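Local coordinates for protein xylosidase (Xanthomonas axonopodis pv. citri, PDB 6XN2) that probably hydrolyses beta-xylosidic bonds in xylo-oligosaccharides, as a family 43 glycoside hydrolase that holds xylose units in its pocket, at residues T44-A49 with P64-D69; F81-Y86 with Q116-D121; Y322-L327 with L334-M339. One frame throughout, in Å; residues are numbered along the deposited sequence.

Contact 1. Residues T44-A49 with P64-D69; sequences THLYTA and PSHDLD
Ala49 and Ser65 form a hydrogen-bonded antiparallel pair, with Ser65 N bonded to Ala49 O at 2.7 Å and Ala49 N to Ser65 O at 3.2 Å, in two short segments whose directions differ by 142°. Toward Tyr47 the pairing slackens: Asp67 N reaches Tyr47 O only by a weak, bent bond. A water fills in there, accepting from Tyr47 N, donating to Asp67 O and lying in the ring plane of His66 at NE2. The His66 ring sits between two leucines. Leu46 CD1 comes over one face, 3.7 Å from the ring centroid, in a CH-pi contact, and Leu68 CD2 lies over the opposite face. With CG anti to the backbone N (chi1 180°), the imidazole stretches out across Leu46, its CD2 edge turned to Tyr47 O at 3.1 Å, while ND1 is bonded to Asp85. These residues belong to the open ends of the beta hairpin of strands 47-56 and 59-67, part of a four-stranded antiparallel blade in the five-bladed beta-propeller of family 43. On the other face of the hairpin, Tyr47 CB packs on Asp67 CB at 3.6 Å, and Asp67 OD2 lies 3.8 Å from Ala49 CB while making a salt bridge with Arg335. Ser65 OG bonds to Asp50, a residue of the xylose pocket that Ser65 itself helps to line.

Contact 2. Residues F81-Y86 with Q116-D121; sequences FDMADY and QMWAPD. With XYP (beta-D-xylopyranose), chain E.
The indole of Trp118 presents its edge to the backbone of Phe81 and one face to the sugar. Trp118 NE1 donates to Phe81 O at 3.0 Å with the acceptor in the ring plane, and Gln116 NE2, whose partner OE1 is bonded to Lys136, reaches the same oxygen at 3.2 Å from the opposite face of the carbonyl plane. Over the indole lies C4 of the xylose, whose ring oxygen O5 is centred above the Phe81 ring. Met83, bent at chi2 and chi3, crosses Trp118 at about a right angle; its CE lies 3.6 Å from Trp118 CD1, and SD makes an oblique Met-aromatic contact. Farther along, Tyr86 OH donates to Trp118 O at 2.6 Å, in the carbonyl plane and on a lone pair. Pro120 CB covers one face of that phenol in a CH-pi contact, while Met117 CE touches Tyr86 CE2 at 3.6 Å. Met117 N bonds almost straight to Met83 O (2.9 Å, 171°). Ala119 N donates to the xylose O3 at 3.3 Å. The in-plane NE1 bond helps fix the rotation of the indole, and the short phenol bond steadies the Trp118 carbonyl, consistent with a firm aromatic and apolar wall for the xylose.

Contact 3. Residues Y322-L327 with L334-M339; sequences YHDSVL and LRSIKM. With XYP (beta-D-xylopyranose), chain E.
Asp324 OD2 receives Lys338 NZ at 2.6 Å in a salt bridge, on the syn side and 24° out of the carboxylate plane, and also bonds to the hydroxyl of Tyr356. The other oxygen, Asp324 OD1, accepts from Val326 N at 3.1 Å, which closes an Asx turn where the strand ends; a water joins OD1 to Leu327 N and Ser336 OG. The carboxylate is thereby held from several sides, and the lysine would probably favour its charged form. To reach it, Lys338, extended beyond CG, passes obliquely over Tyr322, with CB over one face of the phenol ring, 3.9 Å from the centroid. A water links Tyr322 OH, itself bonded to Ser39, to Lys338 NZ. His323 points to the other face of the hairpin, where Arg335 CD lies over its imidazole, 3.8 Å from the centroid. The guanidinium, turned 64° from that ring, meets xylose C5 at its edge, and NH2 makes a weak bond to O4; NE is paired with Asp67. Antiparallel bonds, among them Lys338 N to Tyr322 O at 2.6 Å, join strand 317-324 to an outer strand, 336-342, of a three-stranded sheet, beside strand 47-56, whose Thr48 OG1 bonds to Ile337 N.

From the N terminus, contact 1 closes the hairpin of strands 47-56 and 59-67. Contact 2 then joins the start of strand 85-91, in the same sheet, to the loop leading into strand 121-125, and so ties the first propeller blade to the next. Contact 3 closes the hairpin of strands 317-324 and 336-342, late in the chain. The three follow one another in series, without nesting or crossing. In space, contact 1 is the bridge: His66 O packs against Met83 CG of contact 2, while Thr48 N bonds to Arg335 O of contact 3, bringing late strands beside the first blade. Arg335 also packs on Phe81 and Met83, and contacts 2 and 3 touch the same xylose.

Contact 1. Residues T44-A49 with P64-D69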
loop_
_atom_site.group_PDB
_atom_site.type_symbol
_atom_site.label_atom_id
_atom_site.label_comp_id
_atom_site.label_asym_id
_atom_site.label_seq_id
_atom_site.Cartn_x
_atom_site.Cartn_y
_atom_site.Cartn_z
ATOM N N THR A 44 16.517 -1.584 10.955
ATOM C CA THR A 44 17.078 -0.280 11.156
ATOM C C THR A 44 18.292 -0.013 10.362
ATOM O O THR A 44 18.772 1.059 10.409
ATOM C CB THR A 44 17.518 -0.031 12.596
ATOM O OG1 THR A 44 18.444 -1.031 12.978
ATOM C CG2 THR A 44 16.388 -0.057 13.496
ATOM N N HIS A 45 18.797 -0.973 9.618
ATOM C CA HIS A 45 19.998 -0.736 8.841
ATOM C C HIS A 45 19.761 -0.053 7.513
ATOM O O HIS A 45 20.670 0.322 6.854
ATOM C CB HIS A 45 20.803 -1.996 8.647
ATOM C CG HIS A 45 20.068 -3.083 7.952
ATOM N ND1 HIS A 45 19.101 -3.829 8.563
ATOM C CD2 HIS A 45 20.172 -3.564 6.698
ATOM C CE1 HIS A 45 18.636 -4.723 7.719
ATOM N NE2 HIS A 45 19.271 -4.584 6.578
ATOM N N LEU A 46 18.505 0.048 7.138
ATOM C CA LEU A 46 18.090 0.752 5.967
ATOM C C LEU A 46 16.711 1.334 6.228
ATOM O O LEU A 46 15.997 0.857 7.039
ATOM C CB LEU A 46 18.113 -0.151 4.760
ATOM C CG LEU A 46 16.963 -1.062 4.440
ATOM C CD1 LEU A 46 17.136 -1.588 3.042
ATOM C CD2 LEU A 46 16.924 -2.209 5.387
ATOM N N TYR A 47 16.393 2.421 5.571
ATOM C CA TYR A 47 15.071 3.003 5.712
ATOM C C TYR A 47 14.087 2.259 4.817
ATOM O O TYR A 47 14.390 1.958 3.662
ATOM C CB TYR A 47 15.094 4.497 5.375
ATOM C CG TYR A 47 15.760 5.351 6.433
ATOM C CD1 TYR A 47 15.184 5.503 7.690
ATOM C CD2 TYR A 47 16.957 6.010 6.176
ATOM C CE1 TYR A 47 15.783 6.282 8.667
ATOM C CE2 TYR A 47 17.565 6.798 7.146
ATOM C CZ TYR A 47 16.966 6.930 8.388
ATOM O OH TYR A 47 17.550 7.704 9.364
ATOM N N THR A 48 12.919 1.945 5.362
ATOM C CA THR A 48 11.917 1.162 4.646
ATOM C C THR A 48 10.534 1.785 4.816
ATOM O O THR A 48 10.245 2.398 5.843
ATOM C CB THR A 48 11.869 -0.297 5.144
ATOM O OG1 THR A 48 11.613 -0.311 6.556
ATOM C CG2 THR A 48 13.186 -1.021 4.861
ATOM N N ALA A 49 9.676 1.629 3.813
ATOM C CA ALA A 49 8.329 2.196 3.871
ATOM C C ALA A 49 7.340 1.320 3.118
ATOM O O ALA A 49 7.736 0.358 2.472
ATOM C CB ALA A 49 8.318 3.605 3.306
ATOM N N PRO A 64 8.709 -3.871 0.853
ATOM C CA PRO A 64 8.595 -2.444 1.158
ATOM C C PRO A 64 9.331 -1.575 0.135
ATOM O O PRO A 64 10.058 -2.113 -0.709
ATOM C CB PRO A 64 9.252 -2.346 2.534
ATOM C CG PRO A 64 10.361 -3.384 2.456
ATOM C CD PRO A 64 9.905 -4.467 1.481
ATOM N N SER A 65 9.119 -0.261 0.192
ATOM C CA SER A 65 9.978 0.687 -0.514
ATOM C C SER A 65 11.282 0.845 0.251
ATOM O O SER A 65 11.367 0.467 1.418
ATOM C CB SER A 65 9.303 2.048 -0.661
ATOM O OG SER A 65 8.092 1.924 -1.373
ATOM N N HIS A 66 12.284 1.415 -0.405
ATOM C CA HIS A 66 13.609 1.626 0.223
ATOM C C HIS A 66 13.971 3.101 0.155
ATOM O O HIS A 66 14.425 3.514 -0.853
ATOM C CB HIS A 66 14.688 0.791 -0.457
ATOM C CG HIS A 66 16.027 0.992 0.159
ATOM N ND1 HIS A 66 17.178 0.557 -0.410
ATOM C CD2 HIS A 66 16.396 1.584 1.304
ATOM C CE1 HIS A 66 18.192 0.875 0.343
ATOM N NE2 HIS A 66 17.744 1.497 1.385
ATOM N N ASP A 67 13.700 3.836 1.216
ATOM C CA ASP A 67 13.979 5.249 1.290
ATOM C C ASP A 67 15.451 5.464 1.349
ATOM O O ASP A 67 16.119 4.818 2.078
ATOM C CB ASP A 67 13.365 5.842 2.552
ATOM C CG ASP A 67 11.887 5.941 2.493
ATOM O OD1 ASP A 67 11.343 5.950 1.409
ATOM O OD2 ASP A 67 11.273 6.050 3.530
ATOM N N LEU A 68 15.942 6.421 0.597
ATOM C CA LEU A 68 17.358 6.700 0.550
ATOM C C LEU A 68 17.738 8.011 1.202
ATOM O O LEU A 68 17.137 8.997 0.959
ATOM C CB LEU A 68 17.830 6.707 -0.879
ATOM C CG LEU A 68 17.732 5.412 -1.625
ATOM C CD1 LEU A 68 18.084 5.594 -3.069
ATOM C CD2 LEU A 68 18.599 4.378 -0.973
ATOM N N ASP A 69 18.786 7.987 2.001
ATOM C CA ASP A 69 19.239 9.173 2.715
ATOM C C ASP A 69 20.335 9.895 1.938
ATOM O O ASP A 69 21.493 9.474 1.944
ATOM C CB ASP A 69 19.737 8.792 4.109
ATOM C CG ASP A 69 20.042 9.999 4.976
ATOM O OD1 ASP A 69 19.621 11.124 4.625
ATOM O OD2 ASP A 69 20.696 9.814 6.024
HETATM O O HOH W 1 18.103 3.414 3.506
#

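Contact 2. Residues F81-Y86 with Q116-D121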
loop_
_atom_site.group_PDB
_atom_site.type_symbol
_atom_site.label_atom_id
_atom_site.label_comp_id
_atom_site.label_asym_id
_atom_site.label_seq_id
_atom_site.Cartn_x
_atom_site.Cartn_y
_atom_site.Cartn_z
ATOM N N PHE A 81 11.268 11.806 -2.339
ATOM C CA PHE A 81 10.996 10.402 -2.367
ATOM C C PHE A 81 11.639 9.931 -3.674
ATOM O O PHE A 81 10.979 9.729 -4.647
ATOM C CB PHE A 81 9.499 10.145 -2.352
ATOM C CG PHE A 81 8.832 10.480 -1.066
ATOM C CD1 PHE A 81 9.117 9.793 0.066
ATOM C CD2 PHE A 81 7.905 11.474 -1.003
ATOM C CE1 PHE A 81 8.516 10.105 1.247
ATOM C CE2 PHE A 81 7.298 11.797 0.182
ATOM C CZ PHE A 81 7.608 11.107 1.305
ATOM N N ASP A 82 12.950 9.767 -3.650
ATOM C CA ASP A 82 13.744 9.374 -4.798
ATOM C C ASP A 82 14.260 7.961 -4.730
ATOM O O ASP A 82 15.383 7.699 -5.050
ATOM C CB ASP A 82 14.943 10.294 -4.874
ATOM C CG ASP A 82 15.521 10.377 -6.240
ATOM O OD1 ASP A 82 14.814 10.118 -7.217
ATOM O OD2 ASP A 82 16.704 10.722 -6.340
ATOM N N MET A 83 13.413 7.041 -4.336
ATOM C CA MET A 83 13.807 5.655 -4.226
ATOM C C MET A 83 14.185 5.048 -5.574
ATOM O O MET A 83 13.648 5.414 -6.577
ATOM C CB MET A 83 12.723 4.919 -3.501
ATOM C CG MET A 83 12.370 5.619 -2.220
ATOM S SD MET A 83 10.967 6.683 -2.299
ATOM C CE MET A 83 9.748 5.472 -1.947
ATOM N N ALA A 84 15.123 4.103 -5.566
ATOM C CA ALA A 84 15.612 3.542 -6.825
ATOM C C ALA A 84 15.604 2.021 -6.853
ATOM O O ALA A 84 15.882 1.422 -7.888
ATOM C CB ALA A 84 17.022 4.049 -7.107
ATOM N N ASP A 85 15.323 1.407 -5.719
ATOM C CA ASP A 85 15.473 -0.064 -5.653
ATOM C C ASP A 85 14.549 -0.681 -4.608
ATOM O O ASP A 85 13.981 0.037 -3.826
ATOM C CB ASP A 85 16.919 -0.396 -5.299
ATOM C CG ASP A 85 17.261 -0.083 -3.857
ATOM O OD1 ASP A 85 17.068 -0.937 -3.050
ATOM O OD2 ASP A 85 17.693 1.017 -3.585
ATOM N N TYR A 86 14.456 -2.003 -4.626
ATOM C CA TYR A 86 13.652 -2.712 -3.698
ATOM C C TYR A 86 14.395 -3.849 -3.048
ATOM O O TYR A 86 15.156 -4.516 -3.660
ATOM C CB TYR A 86 12.427 -3.312 -4.387
ATOM C CG TYR A 86 11.484 -2.315 -4.974
ATOM C CD1 TYR A 86 10.901 -1.366 -4.202
ATOM C CD2 TYR A 86 11.179 -2.337 -6.290
ATOM C CE1 TYR A 86 10.055 -0.452 -4.730
ATOM C CE2 TYR A 86 10.328 -1.425 -6.831
ATOM C CZ TYR A 86 9.770 -0.480 -6.042
ATOM O OH TYR A 86 8.937 0.444 -6.573
ATOM N N GLN A 116 12.014 7.181 -9.049
ATOM C CA GLN A 116 10.962 7.059 -8.045
ATOM C C GLN A 116 10.281 5.692 -8.053
ATOM O O GLN A 116 9.138 5.531 -8.496
ATOM C CB GLN A 116 9.942 8.183 -8.225
ATOM C CG GLN A 116 10.552 9.549 -7.934
ATOM C CD GLN A 116 9.541 10.670 -7.966
ATOM O OE1 GLN A 116 8.836 10.857 -8.955
ATOM N NE2 GLN A 116 9.466 11.427 -6.879
ATOM N N MET A 117 11.015 4.712 -7.545
ATOM C CA MET A 117 10.496 3.372 -7.337
ATOM C C MET A 117 9.715 3.357 -6.029
ATOM O O MET A 117 10.298 3.219 -4.950
ATOM C CB MET A 117 11.642 2.368 -7.316
ATOM C CG MET A 117 12.471 2.376 -8.598
ATOM S SD MET A 117 11.710 1.320 -9.850
ATOM C CE MET A 117 12.488 -0.251 -9.483
ATOM N N TRP A 118 8.410 3.559 -6.127
ATOM C CA TRP A 118 7.528 3.687 -4.981
ATOM C C TRP A 118 6.870 2.406 -4.482
ATOM O O TRP A 118 7.209 1.367 -4.914
ATOM C CB TRP A 118 6.531 4.813 -5.239
ATOM C CG TRP A 118 7.159 6.194 -5.190
ATOM C CD1 TRP A 118 8.453 6.484 -5.113
ATOM C CD2 TRP A 118 6.478 7.444 -5.195
ATOM N NE1 TRP A 118 8.643 7.829 -5.066
ATOM C CE2 TRP A 118 7.439 8.442 -5.111
ATOM C CE3 TRP A 118 5.145 7.813 -5.242
ATOM C CZ2 TRP A 118 7.113 9.772 -5.078
ATOM C CZ3 TRP A 118 4.833 9.125 -5.217
ATOM C CH2 TRP A 118 5.801 10.087 -5.138
ATOM N N ALA A 119 5.943 2.529 -3.551
ATOM C CA ALA A 119 5.253 1.426 -2.914
ATOM C C ALA A 119 4.901 0.197 -3.745
ATOM O O ALA A 119 3.992 0.229 -4.465
ATOM C CB ALA A 119 4.020 1.943 -2.244
ATOM N N PRO A 120 5.589 -0.914 -3.527
ATOM C CA PRO A 120 5.329 -2.095 -4.330
ATOM C C PRO A 120 4.506 -3.173 -3.673
ATOM O O PRO A 120 4.128 -3.059 -2.555
ATOM C CB PRO A 120 6.724 -2.644 -4.513
ATOM C CG PRO A 120 7.350 -2.381 -3.216
ATOM C CD PRO A 120 6.785 -1.094 -2.713
ATOM N N ASP A 121 4.248 -4.231 -4.418
ATOM C CA ASP A 121 3.541 -5.378 -3.865
ATOM C C ASP A 121 3.976 -6.621 -4.622
ATOM O O ASP A 121 4.704 -6.533 -5.613
ATOM C CB ASP A 121 2.019 -5.195 -3.946
ATOM C CG ASP A 121 1.268 -6.126 -2.998
ATOM O OD1 ASP A 121 1.930 -6.801 -2.179
ATOM O OD2 ASP A 121 0.022 -6.182 -3.069
HETATM O O1 XYP E . 2.988 9.363 -1.438
HETATM C C1 XYP E . 3.699 8.260 -0.925
HETATM C C2 XYP E . 3.403 7.058 -1.796
HETATM C C3 XYP E . 4.391 5.952 -1.608
HETATM C C4 XYP E . 5.804 6.492 -1.665
HETATM C C5 XYP E . 5.955 7.592 -0.656
HETATM O O2 XYP E . 2.118 6.504 -1.548
HETATM O O3 XYP E . 4.118 5.122 -2.697
HETATM O O4 XYP E . 6.711 5.489 -1.335
HETATM O O5 XYP E . 5.054 8.629 -0.924
HETATM O O HOH W 2 11.920 1.802 -3.147
#

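Contact 3. Residues Y322-L327 with L334-M339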
loop_
_atom_site.group_PDB
_atom_site.type_symbol
_atom_site.label_atom_id
_atom_site.label_comp_id
_atom_site.label_asym_id
_atom_site.label_seq_id
_atom_site.Cartn_x
_atom_site.Cartn_y
_atom_site.Cartn_z
ATOM N N TYR A 322 2.841 -1.346 8.914
ATOM C CA TYR A 322 2.730 0.074 8.631
ATOM C C TYR A 322 4.107 0.687 8.724
ATOM O O TYR A 322 5.097 -0.041 8.842
ATOM C CB TYR A 322 1.744 0.747 9.592
ATOM C CG TYR A 322 2.125 0.670 11.056
ATOM C CD1 TYR A 322 1.979 -0.516 11.776
ATOM C CD2 TYR A 322 2.605 1.796 11.732
ATOM C CE1 TYR A 322 2.331 -0.590 13.115
ATOM C CE2 TYR A 322 2.957 1.733 13.075
ATOM C CZ TYR A 322 2.812 0.539 13.762
ATOM O OH TYR A 322 3.158 0.469 15.094
ATOM N N HIS A 323 4.189 2.011 8.653
ATOM C CA HIS A 323 5.474 2.673 8.848
ATOM C C HIS A 323 5.330 4.010 9.567
ATOM O O HIS A 323 4.234 4.566 9.670
ATOM C CB HIS A 323 6.206 2.858 7.502
ATOM C CG HIS A 323 5.595 3.887 6.592
ATOM N ND1 HIS A 323 5.162 3.588 5.317
ATOM C CD2 HIS A 323 5.376 5.213 6.761
ATOM C CE1 HIS A 323 4.689 4.684 4.748
ATOM N NE2 HIS A 323 4.799 5.682 5.607
ATOM N N ASP A 324 6.439 4.521 10.086
ATOM C CA ASP A 324 6.475 5.912 10.520
ATOM C C ASP A 324 7.886 6.467 10.398
ATOM O O ASP A 324 8.795 5.789 9.903
ATOM C CB ASP A 324 5.930 6.076 11.951
ATOM C CG ASP A 324 6.803 5.422 13.032
ATOM O OD1 ASP A 324 8.019 5.204 12.846
ATOM O OD2 ASP A 324 6.243 5.151 14.116
ATOM N N SER A 325 8.068 7.695 10.857
ATOM C CA SER A 325 9.333 8.387 10.671
ATOM C C SER A 325 10.084 8.603 11.981
ATOM O O SER A 325 10.899 9.516 12.083
ATOM C CB SER A 325 9.086 9.733 9.984
ATOM O OG SER A 325 8.635 9.550 8.654
ATOM N N VAL A 326 9.817 7.766 12.979
ATOM C CA VAL A 326 10.408 7.971 14.298
ATOM C C VAL A 326 11.911 7.706 14.266
ATOM O O VAL A 326 12.688 8.498 14.787
ATOM C CB VAL A 326 9.733 7.082 15.369
ATOM C CG1 VAL A 326 10.525 7.112 16.671
ATOM C CG2 VAL A 326 8.301 7.549 15.609
ATOM N N LEU A 327 12.309 6.613 13.622
ATOM C CA LEU A 327 13.718 6.231 13.521
ATOM C C LEU A 327 14.586 7.359 12.964
ATOM O O LEU A 327 15.703 7.587 13.431
ATOM C CB LEU A 327 13.861 4.984 12.645
ATOM C CG LEU A 327 15.268 4.477 12.327
ATOM C CD1 LEU A 327 16.021 4.050 13.585
ATOM C CD2 LEU A 327 15.181 3.316 11.345
ATOM N N LEU A 334 12.199 9.662 5.229
ATOM C CA LEU A 334 13.041 8.573 5.728
ATOM C C LEU A 334 12.272 7.756 6.757
ATOM O O LEU A 334 12.172 8.131 7.927
ATOM C CB LEU A 334 14.333 9.125 6.334
ATOM C CG LEU A 334 15.161 9.999 5.388
ATOM C CD1 LEU A 334 16.358 10.594 6.124
ATOM C CD2 LEU A 334 15.605 9.205 4.156
ATOM N N ARG A 335 11.704 6.662 6.351
ATOM C CA ARG A 335 10.850 5.946 7.224
ATOM C C ARG A 335 11.381 4.606 7.686
ATOM O O ARG A 335 12.352 4.150 7.194
ATOM C CB ARG A 335 9.547 5.762 6.442
ATOM C CG ARG A 335 8.966 7.072 5.940
ATOM C CD ARG A 335 7.934 6.966 4.835
ATOM N NE ARG A 335 8.520 6.739 3.553
ATOM C CZ ARG A 335 7.879 6.826 2.404
ATOM N NH1 ARG A 335 6.611 7.128 2.356
ATOM N NH2 ARG A 335 8.510 6.593 1.295
ATOM N N SER A 336 10.595 3.876 8.455
ATOM C CA SER A 336 10.901 2.505 8.844
ATOM C C SER A 336 9.590 1.750 9.007
ATOM O O SER A 336 8.636 2.277 9.583
ATOM C CB SER A 336 11.708 2.455 10.149
ATOM O OG SER A 336 10.840 2.598 11.262
ATOM N N ILE A 337 9.536 0.516 8.521
ATOM C CA ILE A 337 8.301 -0.244 8.636
ATOM C C ILE A 337 8.169 -0.913 10.001
ATOM O O ILE A 337 9.156 -1.160 10.698
ATOM C CB ILE A 337 8.167 -1.301 7.525
ATOM C CG1 ILE A 337 9.197 -2.423 7.700
ATOM C CG2 ILE A 337 8.230 -0.619 6.147
ATOM C CD1 ILE A 337 8.854 -3.692 6.931
ATOM N N LYS A 338 6.924 -1.176 10.378
ATOM C CA LYS A 338 6.583 -1.713 11.681
ATOM C C LYS A 338 5.451 -2.718 11.533
ATOM O O LYS A 338 4.782 -2.758 10.498
ATOM C CB LYS A 338 6.158 -0.583 12.623
ATOM C CG LYS A 338 7.228 0.457 12.892
ATOM C CD LYS A 338 6.694 1.544 13.823
ATOM C CE LYS A 338 7.821 2.244 14.563
ATOM N NZ LYS A 338 7.280 3.220 15.557
ATOM N N MET A 339 5.184 -3.495 12.553
ATOM C CA MET A 339 4.045 -4.398 12.553
ATOM C C MET A 339 3.372 -4.414 13.905
ATOM O O MET A 339 3.990 -4.139 14.867
ATOM C CB MET A 339 4.414 -5.814 12.155
ATOM C CG MET A 339 5.241 -6.544 13.156
ATOM S SD MET A 339 5.957 -8.043 12.489
ATOM C CE MET A 339 4.501 -8.962 12.188
HETATM O O1 XYP E . 2.988 9.363 -1.438
HETATM C C1 XYP E . 3.699 8.260 -0.925
HETATM C C2 XYP E . 3.403 7.058 -1.796
HETATM C C3 XYP E . 4.391 5.952 -1.608
HETATM C C4 XYP E . 5.804 6.492 -1.665
HETATM C C5 XYP E . 5.955 7.592 -0.656
HETATM O O2 XYP E . 2.118 6.504 -1.548
HETATM O O3 XYP E . 4.118 5.122 -2.697
HETATM O O4 XYP E . 6.711 5.489 -1.335
HETATM O O5 XYP E . 5.054 8.629 -0.924
HETATM O O HOH W 3 4.574 2.292 16.644
HETATM O O HOH W 4 11.907 6.374 10.306
HETATM O O HOH W 5 10.660 4.381 13.143
#